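Local coordinates for protein esterase TesA (Pseudomonas aeruginosa, PDB 4JGG) that hydrolyses esters as a secreted GDSL-family serine esterase, active on Tween detergents and short-chain p-nitrophenyl esters, with low thioesterase activity towards palmitoyl-coenzyme A, at residues G95-L99 against R100-P104; Q106-Q109 against N110-M114; M114-K117 against A118-G122; I130-P133 against P134-P138; G168-Q171 against G172-Q175. All blocks are in the same frame, centred on the assembly; numbering follows the deposited sequence.

Contact 1: G95-L99 against R100-P104; sequences GNDGL and RGMAP
R100 lies along the last turn of helix 95-99 and folds over N96. Its CB sits 3.2 Å from N96 O and CG 3.1 Å from the same oxygen; CD is farther along, and NE comes level with N96 CB at 3.9 Å. NH2 ends the run near that CB. Since CG stands anti to the carbonyl carbon (chi1 -68°), the extended chain runs back over the turn. N96 O is also the acceptor for R100 N at 2.9 Å, the helical bond. N96 matches the asparagine of the SGNH family's block III, an oxyanion-hole residue in relatives, and its side chain lies about 5 Å from that of S30, the probable nucleophile. The chain then turns off at G101, in a Schellman motif: M102 N reaches D97 O at 2.9 Å, and G101 N meets G98 O at 3.0 Å from above its carbonyl plane. M102 CG and SD close over D97, with SD 3.8 Å from D97 CA. The polar ends of N96 and D97 turn to other partners, D68 O for N96 ND2 and S70 OG for D97 OD2. Backbone bonds and aliphatic cover, not paired charges, thus hold this helix end.

Contact 2: Q106-Q109 against N110-M114; sequences QLQQ and NLASM
Q106 and N110 meet one turn apart on the alpha-helix 104-121, an i to i+4 pair whose amides are joined through water. Q106 takes the crowded position for CG, between its backbone N and carbonyl carbon (chi1 55°), and bends again at chi2 (92°). The doubled-back chain brings OE1 beside N110 ND2, yet the two planes stand 79° apart and the direct approach has too poor an angle for a hydrogen bond. Water 1 bridges instead, donating to Q106 OE1 at 3.1 Å and accepting from N110 ND2 at 3.1 Å. The ND2 group has a second partner in S70 OG, at the start of helix 70-84, while Q106 NE2 is taken by A103 O and D97 OD2; both amides are therefore fixed in rotation. On the next face L107 and L111 differ in chi1: L107 sends CG anti to its backbone N, whereas L111 sends CG anti to its carbonyl carbon. The two chains cross obliquely, and their branches face V147 and Y148 of helix 138-155. Q108 lies on this same helix-facing side, its NE2 bonded to Q154. Beneath the side chains the i to i+4 backbone bonds are regular, N110 N to Q106 O at 3.0 Å among them. The apolar pair closes between the delta methyls, L107 CD1 to L111 CD1, at 3.6 Å.

Contact 3: M114-K117 against A118-G122; sequences MAQK and ARAEG
A120 N bonds to Q116 O at 2.8 Å, the shortest hydrogen bond between the two segments, in the last turns of helix 104-121. The helix finishes in a Schellman motif at G122, whose positive phi (114°) turns the chain away and whose N reaches back to R119 O at 3.1 Å. Hydrogen bonding slackens towards this end: A118 N to M114 O and R119 N to A115 O are both 3.0 Å and well aligned, whereas E121 N to K117 O is weak. Side chains split by face. M114, A115 and A118 are buried: M114 packs against I91, A115 against V125 and A118 against both V89 and V125, so this face lies on the parallel sheet. Q116 and R119 are on the outer side. R119 bends at chi3 (78°), which carries its guanidinium back along the helix to Q116, where NH2 stands 3.6 Å from Q116 CG. The Q116 amide and the guanidinium planes are 86° apart, so this is contact of aliphatic chain with a charged group rather than a stack. Beyond the pair, R119 NH1 makes a long, weak ion pair with E155. A120 CB, meanwhile, rests 3.3 Å from Q116 O.

Contact 4: I130-P133 against P134-P138; sequences IQLP and PNYGP
L132 lies over one face of the Y136 ring, its CB 4.2 Å above the plane and offset toward the rim, and its CD1 4.0 Å from Y136 CD1. P133 approaches from the same side of the ring, toward the CD2/CE2 edge, with P133 CD 3.7 Å from Y136 CE2. P133 O lies at the ring edge, near its plane, 3.3 Å from Y136 CD2. That oxygen also accepts Y136 N at 3.0 Å with a nearly straight N-H (167°), the bond that closes the short 3-10 turn 134-136; G137 N follows to P134 O. The ring is placed by Y136 chi1, with CG anti to the carbonyl carbon (-75°), which turns it back toward P133 and L132, three and four residues earlier. N135 OD1 rests 3.2 Å from P133 CB, the two side chains lying side by side. Y136 also touches L99 of helix 95-99 and I141 of helix 138-155, while L132 touches L99 and Y140. G137 is then the N-cap of that second helix. The whole forms the loop between strand 124-128 and helix 138-155 in the alpha/beta/alpha fold, at the sheet end where P133 lies about 8 Å, side chain to side chain, from the probable catalytic D177.

Contact 5: G168-Q171 against G172-Q175; sequences GGVQ and GMMQ
V170 directs CG1 anti to its backbone N (chi1 175°), and M173 sets CG anti to its carbonyl carbon (chi1 -64°); together these settings lay the two side chains alongside each other, pointing the same way. Between them lies a type II beta-turn of residues 170-173, with Q171 and G172 at its corners and the positive phi of G172 (92°) typical of the second one. At this phi a side chain would collide with the carbonyl oxygen of Q171, in keeping with glycine here. V170 CG1 approaches M173 CG at 3.6 Å, and V170 CB stands 4.0 Å from M173 CB, so the contact is made by the first carbons of the methionine. Beyond them M173 bends at chi2 and chi3, and its sulfur leads away.

The polar link across the turn is weak: M174 N reaches V170 O at 3.4 Å. M174 itself takes up the inner side of the loop. Its CB lies 3.8 Å from V170 O, while CG comes as near to G169 N. The same side chain touches V167 and P181 and lies about 5 Å from that of H180, the probable catalytic histidine, so this surface loop flanks the active site. M173 bonds through its backbone to A182, and Q175 NE2 to P181 O, joining the chain that leaves the turn to the segment just after H180; Q175 NE2 also bonds to L35 O. At the end of the M174 chain that meets the first residues of the loop, SD lies 4.2 Å from G168 CA.

In the fold
Contacts 2 and 3 share M114 and run in series along helix 104-121, each with a buried face towards the sheet or neighbouring helices and an outer face towards solvent. Contact 1 precedes them and touches the start of contact 2 through the D97 carboxylate. It also packs against contact 4, where L99 CD1 lies 3.3 Å from Y136 OH. Contacts 4 and 5 are surface loops, their nearest atoms about 5 Å apart without touching. Helical backbone bonds dominate contacts 2 and 3, Schellman ends mark contacts 1 and 3, and turns carrying apolar side chains characterise contacts 4 and 5. Contacts 1 and 5 come closest to the annotated active-site residues.

Contact 1: G95-L99 against R100-P104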
loop_
_atom_site.group_PDB
_atom_site.type_symbol
_atom_site.label_atom_id
_atom_site.label_comp_id
_atom_site.label_asym_id
_atom_site.label_seq_id
_atom_site.Cartn_x
_atom_site.Cartn_y
_atom_site.Cartn_z
ATOM N N GLY A 95 8.257 0.780 -0.498
ATOM C CA GLY A 95 8.741 2.066 -0.040
ATOM C C GLY A 95 10.077 1.896 0.635
ATOM O O GLY A 95 10.976 2.728 0.498
ATOM N N ASN A 96 10.219 0.800 1.380
ATOM C CA ASN A 96 11.500 0.502 2.023
ATOM C C ASN A 96 12.551 0.034 1.042
ATOM O O ASN A 96 13.706 0.395 1.174
ATOM C CB ASN A 96 11.333 -0.482 3.185
ATOM C CG ASN A 96 10.693 0.173 4.388
ATOM O OD1 ASN A 96 11.083 1.277 4.770
ATOM N ND2 ASN A 96 9.675 -0.473 4.965
ATOM N N ASP A 97 12.148 -0.733 0.036
ATOM C CA ASP A 97 13.095 -1.147 -0.997
ATOM C C ASP A 97 13.755 0.070 -1.632
ATOM O O ASP A 97 14.941 0.060 -1.910
ATOM C CB ASP A 97 12.411 -1.964 -2.093
ATOM C CG ASP A 97 11.793 -3.250 -1.566
ATOM O OD1 ASP A 97 11.105 -3.200 -0.527
ATOM O OD2 ASP A 97 12.020 -4.303 -2.189
ATOM N N GLY A 98 12.981 1.119 -1.880
ATOM C CA GLY A 98 13.539 2.318 -2.478
ATOM C C GLY A 98 14.354 3.145 -1.509
ATOM O O GLY A 98 15.434 3.646 -1.833
ATOM N N LEU A 99 13.832 3.301 -0.305
ATOM C CA LEU A 99 14.468 4.122 0.702
ATOM C C LEU A 99 15.827 3.530 1.086
ATOM O O LEU A 99 16.724 4.250 1.540
ATOM C CB LEU A 99 13.559 4.215 1.922
ATOM C CG LEU A 99 13.867 5.284 2.958
ATOM C CD1 LEU A 99 13.473 6.637 2.425
ATOM C CD2 LEU A 99 13.122 4.961 4.249
ATOM N N ARG A 100 15.967 2.220 0.884
ATOM C CA ARG A 100 17.201 1.492 1.164
ATOM C C ARG A 100 18.150 1.403 -0.024
ATOM O O ARG A 100 19.279 0.955 0.118
ATOM C CB ARG A 100 16.888 0.064 1.602
ATOM C CG ARG A 100 16.198 -0.045 2.935
ATOM C CD ARG A 100 16.095 -1.485 3.345
ATOM N NE ARG A 100 14.931 -1.685 4.185
ATOM C CZ ARG A 100 14.610 -2.826 4.780
ATOM N NH1 ARG A 100 15.376 -3.904 4.634
ATOM N NH2 ARG A 100 13.512 -2.881 5.529
ATOM N N GLY A 101 17.705 1.802 -1.201
ATOM C CA GLY A 101 18.563 1.691 -2.367
ATOM C C GLY A 101 18.720 0.252 -2.812
ATOM O O GLY A 101 19.773 -0.153 -3.308
ATOM N N MET A 102 17.672 -0.541 -2.617
ATOM C CA MET A 102 17.696 -1.926 -3.080
ATOM C C MET A 102 17.429 -1.917 -4.575
ATOM O O MET A 102 17.143 -0.869 -5.144
ATOM C CB MET A 102 16.649 -2.757 -2.331
ATOM C CG MET A 102 16.826 -2.652 -0.820
ATOM S SD MET A 102 15.732 -3.649 0.209
ATOM C CE MET A 102 16.005 -5.297 -0.414
ATOM N N ALA A 103 17.517 -3.073 -5.212
ATOM C CA ALA A 103 17.373 -3.136 -6.665
ATOM C C ALA A 103 15.900 -3.032 -7.088
ATOM O O ALA A 103 15.043 -3.723 -6.553
ATOM C CB ALA A 103 17.997 -4.414 -7.201
ATOM N N PRO A 104 15.607 -2.141 -8.038
ATOM C CA PRO A 104 14.263 -1.993 -8.598
ATOM C C PRO A 104 13.736 -3.270 -9.239
ATOM O O PRO A 104 12.526 -3.476 -9.271
ATOM C CB PRO A 104 14.458 -0.926 -9.675
ATOM C CG PRO A 104 15.610 -0.130 -9.199
ATOM C CD PRO A 104 16.524 -1.094 -8.518
#

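Contact 2: Q106-Q109 against N110-M114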
loop_
_atom_site.group_PDB
_atom_site.type_symbol
_atom_site.label_atom_id
_atom_site.label_comp_id
_atom_site.label_asym_id
_atom_site.label_seq_id
_atom_site.Cartn_x
_atom_site.Cartn_y
_atom_site.Cartn_z
ATOM N N GLN A 106 14.275 -6.497 -8.333
ATOM C CA GLN A 106 13.806 -7.433 -7.312
ATOM C C GLN A 106 12.467 -6.987 -6.719
ATOM O O GLN A 106 11.665 -7.819 -6.287
ATOM C CB GLN A 106 14.862 -7.646 -6.212
ATOM C CG GLN A 106 15.363 -6.366 -5.519
ATOM C CD GLN A 106 14.566 -6.010 -4.259
ATOM O OE1 GLN A 106 14.129 -6.895 -3.510
ATOM N NE2 GLN A 106 14.385 -4.716 -4.019
ATOM N N LEU A 107 12.230 -5.679 -6.701
ATOM C CA LEU A 107 10.942 -5.140 -6.266
ATOM C C LEU A 107 9.863 -5.615 -7.216
ATOM O O LEU A 107 8.803 -6.094 -6.796
ATOM C CB LEU A 107 10.963 -3.608 -6.253
ATOM C CG LEU A 107 9.625 -2.938 -5.923
ATOM C CD1 LEU A 107 9.096 -3.367 -4.551
ATOM C CD2 LEU A 107 9.718 -1.416 -6.009
ATOM N N GLN A 108 10.140 -5.480 -8.508
ATOM C CA GLN A 108 9.185 -5.860 -9.539
ATOM C C GLN A 108 8.876 -7.351 -9.439
ATOM O O GLN A 108 7.732 -7.771 -9.570
ATOM C CB GLN A 108 9.737 -5.507 -10.925
ATOM C CG GLN A 108 8.659 -5.305 -11.985
ATOM C CD GLN A 108 8.029 -6.609 -12.433
ATOM O OE1 GLN A 108 8.557 -7.688 -12.167
ATOM N NE2 GLN A 108 6.891 -6.515 -13.120
ATOM N N GLN A 109 9.903 -8.153 -9.190
ATOM C CA GLN A 109 9.727 -9.599 -9.071
ATOM C C GLN A 109 8.869 -9.988 -7.856
ATOM O O GLN A 109 7.895 -10.749 -7.962
ATOM C CB GLN A 109 11.104 -10.264 -8.977
ATOM C CG GLN A 109 11.077 -11.785 -8.905
ATOM C CD GLN A 109 12.447 -12.366 -8.593
ATOM O OE1 GLN A 109 13.093 -11.974 -7.616
ATOM N NE2 GLN A 109 12.902 -13.294 -9.427
ATOM N N ASN A 110 9.253 -9.474 -6.695
ATOM C CA ASN A 110 8.536 -9.743 -5.461
ATOM C C ASN A 110 7.072 -9.292 -5.481
ATOM O O ASN A 110 6.184 -10.049 -5.099
ATOM C CB ASN A 110 9.267 -9.106 -4.283
ATOM C CG ASN A 110 10.611 -9.749 -4.023
ATOM O OD1 ASN A 110 10.822 -10.919 -4.356
ATOM N ND2 ASN A 110 11.528 -8.993 -3.414
ATOM N N LEU A 111 6.821 -8.066 -5.933
ATOM C CA LEU A 111 5.454 -7.548 -5.977
ATOM C C LEU A 111 4.609 -8.332 -6.978
ATOM O O LEU A 111 3.477 -8.683 -6.697
ATOM C CB LEU A 111 5.434 -6.057 -6.346
ATOM C CG LEU A 111 5.882 -4.988 -5.346
ATOM C CD1 LEU A 111 5.819 -3.632 -6.037
ATOM C CD2 LEU A 111 5.011 -4.971 -4.082
ATOM N N ALA A 112 5.178 -8.601 -8.148
ATOM C CA ALA A 112 4.522 -9.408 -9.164
ATOM C C ALA A 112 4.086 -10.758 -8.605
ATOM O O ALA A 112 2.935 -11.152 -8.778
ATOM C CB ALA A 112 5.456 -9.600 -10.363
ATOM N N SER A 113 5.016 -11.451 -7.941
ATOM C CA SER A 113 4.762 -12.746 -7.318
ATOM C C SER A 113 3.697 -12.663 -6.218
ATOM O O SER A 113 2.846 -13.548 -6.111
ATOM C CB SER A 113 6.061 -13.329 -6.759
ATOM O OG SER A 113 5.833 -14.597 -6.172
ATOM N N MET A 114 3.731 -11.601 -5.417
ATOM C CA MET A 114 2.675 -11.358 -4.425
ATOM C C MET A 114 1.318 -11.236 -5.095
ATOM O O MET A 114 0.342 -11.782 -4.605
ATOM C CB MET A 114 2.923 -10.072 -3.614
ATOM C CG MET A 114 4.066 -10.108 -2.595
ATOM S SD MET A 114 4.092 -8.608 -1.562
ATOM C CE MET A 114 2.638 -8.851 -0.541
HETATM O O HOH W 1 14.471 -9.936 -3.608
#

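Contact 3: M114-K117 against A118-G122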
loop_
_atom_site.group_PDB
_atom_site.type_symbol
_atom_site.label_atom_id
_atom_site.label_comp_id
_atom_site.label_asym_id
_atom_site.label_seq_id
_atom_site.Cartn_x
_atom_site.Cartn_y
_atom_site.Cartn_z
ATOM N N MET A 114 3.731 -11.601 -5.417
ATOM C CA MET A 114 2.675 -11.358 -4.425
ATOM C C MET A 114 1.318 -11.236 -5.095
ATOM O O MET A 114 0.342 -11.782 -4.605
ATOM C CB MET A 114 2.923 -10.072 -3.614
ATOM C CG MET A 114 4.066 -10.108 -2.595
ATOM S SD MET A 114 4.092 -8.608 -1.562
ATOM C CE MET A 114 2.638 -8.851 -0.541
ATOM N N ALA A 115 1.253 -10.478 -6.188
ATOM C CA ALA A 115 -0.010 -10.233 -6.881
ATOM C C ALA A 115 -0.495 -11.511 -7.537
ATOM O O ALA A 115 -1.693 -11.783 -7.585
ATOM C CB ALA A 115 0.133 -9.121 -7.914
ATOM N N GLN A 116 0.449 -12.298 -8.034
ATOM C CA GLN A 116 0.141 -13.609 -8.592
ATOM C C GLN A 116 -0.479 -14.517 -7.541
ATOM O O GLN A 116 -1.493 -15.168 -7.793
ATOM C CB GLN A 116 1.412 -14.248 -9.162
ATOM C CG GLN A 116 1.186 -15.544 -9.915
ATOM C CD GLN A 116 1.243 -16.760 -9.015
ATOM O OE1 GLN A 116 1.916 -16.752 -7.986
ATOM N NE2 GLN A 116 0.535 -17.820 -9.401
ATOM N N LYS A 117 0.130 -14.556 -6.359
ATOM C CA LYS A 117 -0.305 -15.482 -5.318
ATOM C C LYS A 117 -1.666 -15.084 -4.755
ATOM O O LYS A 117 -2.497 -15.944 -4.461
ATOM C CB LYS A 117 0.729 -15.557 -4.197
ATOM C CG LYS A 117 1.963 -16.380 -4.523
ATOM C CD LYS A 117 2.924 -16.355 -3.347
ATOM C CE LYS A 117 4.258 -17.034 -3.659
ATOM N NZ LYS A 117 4.113 -18.493 -3.891
ATOM N N ALA A 118 -1.888 -13.782 -4.601
ATOM C CA ALA A 118 -3.188 -13.285 -4.146
ATOM C C ALA A 118 -4.295 -13.598 -5.151
ATOM O O ALA A 118 -5.366 -14.093 -4.781
ATOM C CB ALA A 118 -3.123 -11.796 -3.870
ATOM N N ARG A 119 -4.038 -13.301 -6.421
ATOM C CA ARG A 119 -4.969 -13.637 -7.491
ATOM C C ARG A 119 -5.227 -15.146 -7.514
ATOM O O ARG A 119 -6.349 -15.584 -7.757
ATOM C CB ARG A 119 -4.409 -13.178 -8.840
ATOM C CG ARG A 119 -5.180 -13.687 -10.046
ATOM C CD ARG A 119 -4.361 -13.499 -11.317
ATOM N NE ARG A 119 -3.322 -14.523 -11.466
ATOM C CZ ARG A 119 -2.329 -14.446 -12.347
ATOM N NH1 ARG A 119 -2.227 -13.387 -13.139
ATOM N NH2 ARG A 119 -1.428 -15.417 -12.431
ATOM N N ALA A 120 -4.184 -15.933 -7.260
ATOM C CA ALA A 120 -4.313 -17.395 -7.212
ATOM C C ALA A 120 -5.230 -17.893 -6.086
ATOM O O ALA A 120 -5.808 -18.980 -6.182
ATOM C CB ALA A 120 -2.930 -18.057 -7.107
ATOM N N GLU A 121 -5.347 -17.108 -5.017
ATOM C CA GLU A 121 -6.213 -17.458 -3.894
ATOM C C GLU A 121 -7.671 -17.061 -4.147
ATOM O O GLU A 121 -8.579 -17.543 -3.464
ATOM C CB GLU A 121 -5.714 -16.808 -2.597
ATOM C CG GLU A 121 -6.630 -17.031 -1.382
ATOM C CD GLU A 121 -7.755 -16.001 -1.282
ATOM O OE1 GLU A 121 -7.603 -14.872 -1.798
ATOM O OE2 GLU A 121 -8.799 -16.318 -0.693
ATOM N N GLY A 122 -7.888 -16.190 -5.127
ATOM C CA GLY A 122 -9.217 -15.704 -5.442
ATOM C C GLY A 122 -9.450 -14.222 -5.187
ATOM O O GLY A 122 -10.573 -13.715 -5.359
#

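Contact 4: I130-P133 against P134-P138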
loop_
_atom_site.group_PDB
_atom_site.type_symbol
_atom_site.label_atom_id
_atom_site.label_comp_id
_atom_site.label_asym_id
_atom_site.label_seq_id
_atom_site.Cartn_x
_atom_site.Cartn_y
_atom_site.Cartn_z
ATOM N N ILE A 130 4.255 4.284 -4.454
ATOM C CA ILE A 130 4.776 5.388 -3.665
ATOM C C ILE A 130 5.942 6.080 -4.374
ATOM O O ILE A 130 6.751 5.428 -5.026
ATOM C CB ILE A 130 5.194 4.902 -2.261
ATOM C CG1 ILE A 130 3.949 4.458 -1.475
ATOM C CG2 ILE A 130 5.954 5.979 -1.515
ATOM C CD1 ILE A 130 4.200 4.263 -0.002
ATOM N N GLN A 131 5.985 7.407 -4.291
ATOM C CA GLN A 131 7.096 8.172 -4.835
ATOM C C GLN A 131 7.953 8.727 -3.708
ATOM O O GLN A 131 7.460 9.400 -2.799
ATOM C CB GLN A 131 6.610 9.304 -5.737
ATOM C CG GLN A 131 6.122 8.815 -7.076
ATOM C CD GLN A 131 4.764 8.162 -6.972
ATOM O OE1 GLN A 131 3.914 8.618 -6.205
ATOM N NE2 GLN A 131 4.551 7.085 -7.728
ATOM N N LEU A 132 9.239 8.412 -3.759
ATOM C CA LEU A 132 10.179 8.907 -2.773
ATOM C C LEU A 132 10.221 10.436 -2.844
ATOM O O LEU A 132 9.756 11.023 -3.819
ATOM C CB LEU A 132 11.561 8.287 -3.018
ATOM C CG LEU A 132 11.671 6.831 -2.552
ATOM C CD1 LEU A 132 13.012 6.215 -2.946
ATOM C CD2 LEU A 132 11.473 6.773 -1.052
ATOM N N PRO A 133 10.759 11.083 -1.796
ATOM C CA PRO A 133 10.783 12.550 -1.754
ATOM C C PRO A 133 11.650 13.124 -2.879
ATOM O O PRO A 133 12.595 12.472 -3.323
ATOM C CB PRO A 133 11.404 12.861 -0.382
ATOM C CG PRO A 133 11.230 11.600 0.427
ATOM C CD PRO A 133 11.320 10.481 -0.572
ATOM N N PRO A 134 11.319 14.337 -3.341
ATOM C CA PRO A 134 11.974 15.011 -4.465
ATOM C C PRO A 134 13.503 15.022 -4.393
ATOM O O PRO A 134 14.149 14.923 -5.439
ATOM C CB PRO A 134 11.437 16.442 -4.358
ATOM C CG PRO A 134 10.097 16.276 -3.786
ATOM C CD PRO A 134 10.234 15.158 -2.778
ATOM N N ASN A 135 14.074 15.146 -3.197
ATOM C CA ASN A 135 15.532 15.190 -3.050
ATOM C C ASN A 135 16.267 13.929 -3.528
ATOM O O ASN A 135 17.502 13.916 -3.617
ATOM C CB ASN A 135 15.930 15.519 -1.602
ATOM C CG ASN A 135 15.452 14.469 -0.599
ATOM O OD1 ASN A 135 14.250 14.322 -0.365
ATOM N ND2 ASN A 135 16.396 13.751 0.010
ATOM N N TYR A 136 15.521 12.864 -3.821
ATOM C CA TYR A 136 16.135 11.666 -4.398
ATOM C C TYR A 136 16.393 11.871 -5.901
ATOM O O TYR A 136 17.204 11.177 -6.508
ATOM C CB TYR A 136 15.284 10.418 -4.112
ATOM C CG TYR A 136 15.397 9.947 -2.674
ATOM C CD1 TYR A 136 16.056 8.759 -2.351
ATOM C CD2 TYR A 136 14.886 10.714 -1.634
ATOM C CE1 TYR A 136 16.177 8.338 -1.024
ATOM C CE2 TYR A 136 15.002 10.302 -0.313
ATOM C CZ TYR A 136 15.645 9.121 -0.016
ATOM O OH TYR A 136 15.752 8.734 1.299
ATOM N N GLY A 137 15.708 12.845 -6.495
ATOM C CA GLY A 137 15.898 13.150 -7.907
ATOM C C GLY A 137 15.065 12.238 -8.785
ATOM O O GLY A 137 14.912 11.056 -8.479
ATOM N N PRO A 138 14.520 12.787 -9.882
ATOM C CA PRO A 138 13.567 12.094 -10.754
ATOM C C PRO A 138 14.031 10.712 -11.214
ATOM O O PRO A 138 13.224 9.787 -11.244
ATOM C CB PRO A 138 13.450 13.034 -11.958
ATOM C CG PRO A 138 13.795 14.365 -11.427
ATOM C CD PRO A 138 14.805 14.156 -10.354
#

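Contact 5: G168-Q171 against G172-Q175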
loop_
_atom_site.group_PDB
_atom_site.type_symbol
_atom_site.label_atom_id
_atom_site.label_comp_id
_atom_site.label_asym_id
_atom_site.label_seq_id
_atom_site.Cartn_x
_atom_site.Cartn_y
_atom_site.Cartn_z
ATOM N N GLY A 168 3.036 13.630 0.303
ATOM C CA GLY A 168 4.482 13.645 0.178
ATOM C C GLY A 168 5.038 15.021 -0.121
ATOM O O GLY A 168 4.559 15.723 -1.024
ATOM N N GLY A 169 6.048 15.413 0.650
ATOM C CA GLY A 169 6.725 16.681 0.448
ATOM C C GLY A 169 5.975 17.877 1.007
ATOM O O GLY A 169 6.545 18.963 1.161
ATOM N N VAL A 170 4.697 17.683 1.316
ATOM C CA VAL A 170 3.878 18.776 1.825
ATOM C C VAL A 170 4.132 19.022 3.311
ATOM O O VAL A 170 4.332 18.085 4.086
ATOM C CB VAL A 170 2.380 18.523 1.578
ATOM C CG1 VAL A 170 1.546 19.609 2.225
ATOM C CG2 VAL A 170 2.097 18.445 0.082
ATOM N N GLN A 171 4.142 20.293 3.701
ATOM C CA GLN A 171 4.260 20.656 5.106
ATOM C C GLN A 171 2.917 20.468 5.794
ATOM O O GLN A 171 1.867 20.785 5.228
ATOM C CB GLN A 171 4.729 22.106 5.265
ATOM C CG GLN A 171 4.929 22.520 6.716
ATOM C CD GLN A 171 5.319 23.975 6.867
ATOM O OE1 GLN A 171 5.817 24.598 5.927
ATOM N NE2 GLN A 171 5.086 24.529 8.055
ATOM N N GLY A 172 2.959 19.963 7.020
ATOM C CA GLY A 172 1.750 19.653 7.760
ATOM C C GLY A 172 1.310 18.222 7.541
ATOM O O GLY A 172 0.770 17.590 8.442
ATOM N N MET A 173 1.552 17.705 6.342
ATOM C CA MET A 173 1.077 16.373 5.977
ATOM C C MET A 173 2.086 15.276 6.336
ATOM O O MET A 173 1.707 14.145 6.654
ATOM C CB MET A 173 0.727 16.329 4.486
ATOM C CG MET A 173 -0.432 17.245 4.119
ATOM S SD MET A 173 -1.907 16.817 5.051
ATOM C CE MET A 173 -2.909 16.123 3.748
ATOM N N MET A 174 3.367 15.633 6.285
ATOM C CA MET A 174 4.461 14.732 6.632
ATOM C C MET A 174 4.933 14.968 8.053
ATOM O O MET A 174 4.939 16.098 8.521
ATOM C CB MET A 174 5.649 14.956 5.695
ATOM C CG MET A 174 5.406 14.472 4.290
ATOM S SD MET A 174 4.315 13.045 4.315
ATOM C CE MET A 174 5.441 11.741 4.707
ATOM N N GLN A 175 5.349 13.904 8.737
ATOM C CA GLN A 175 6.076 14.081 9.982
ATOM C C GLN A 175 7.459 14.620 9.609
ATOM O O GLN A 175 7.824 14.638 8.437
ATOM C CB GLN A 175 6.181 12.768 10.766
ATOM C CG GLN A 175 4.816 12.139 11.076
ATOM C CD GLN A 175 4.925 10.780 11.742
ATOM O OE1 GLN A 175 5.864 10.524 12.492
ATOM N NE2 GLN A 175 3.970 9.899 11.459
#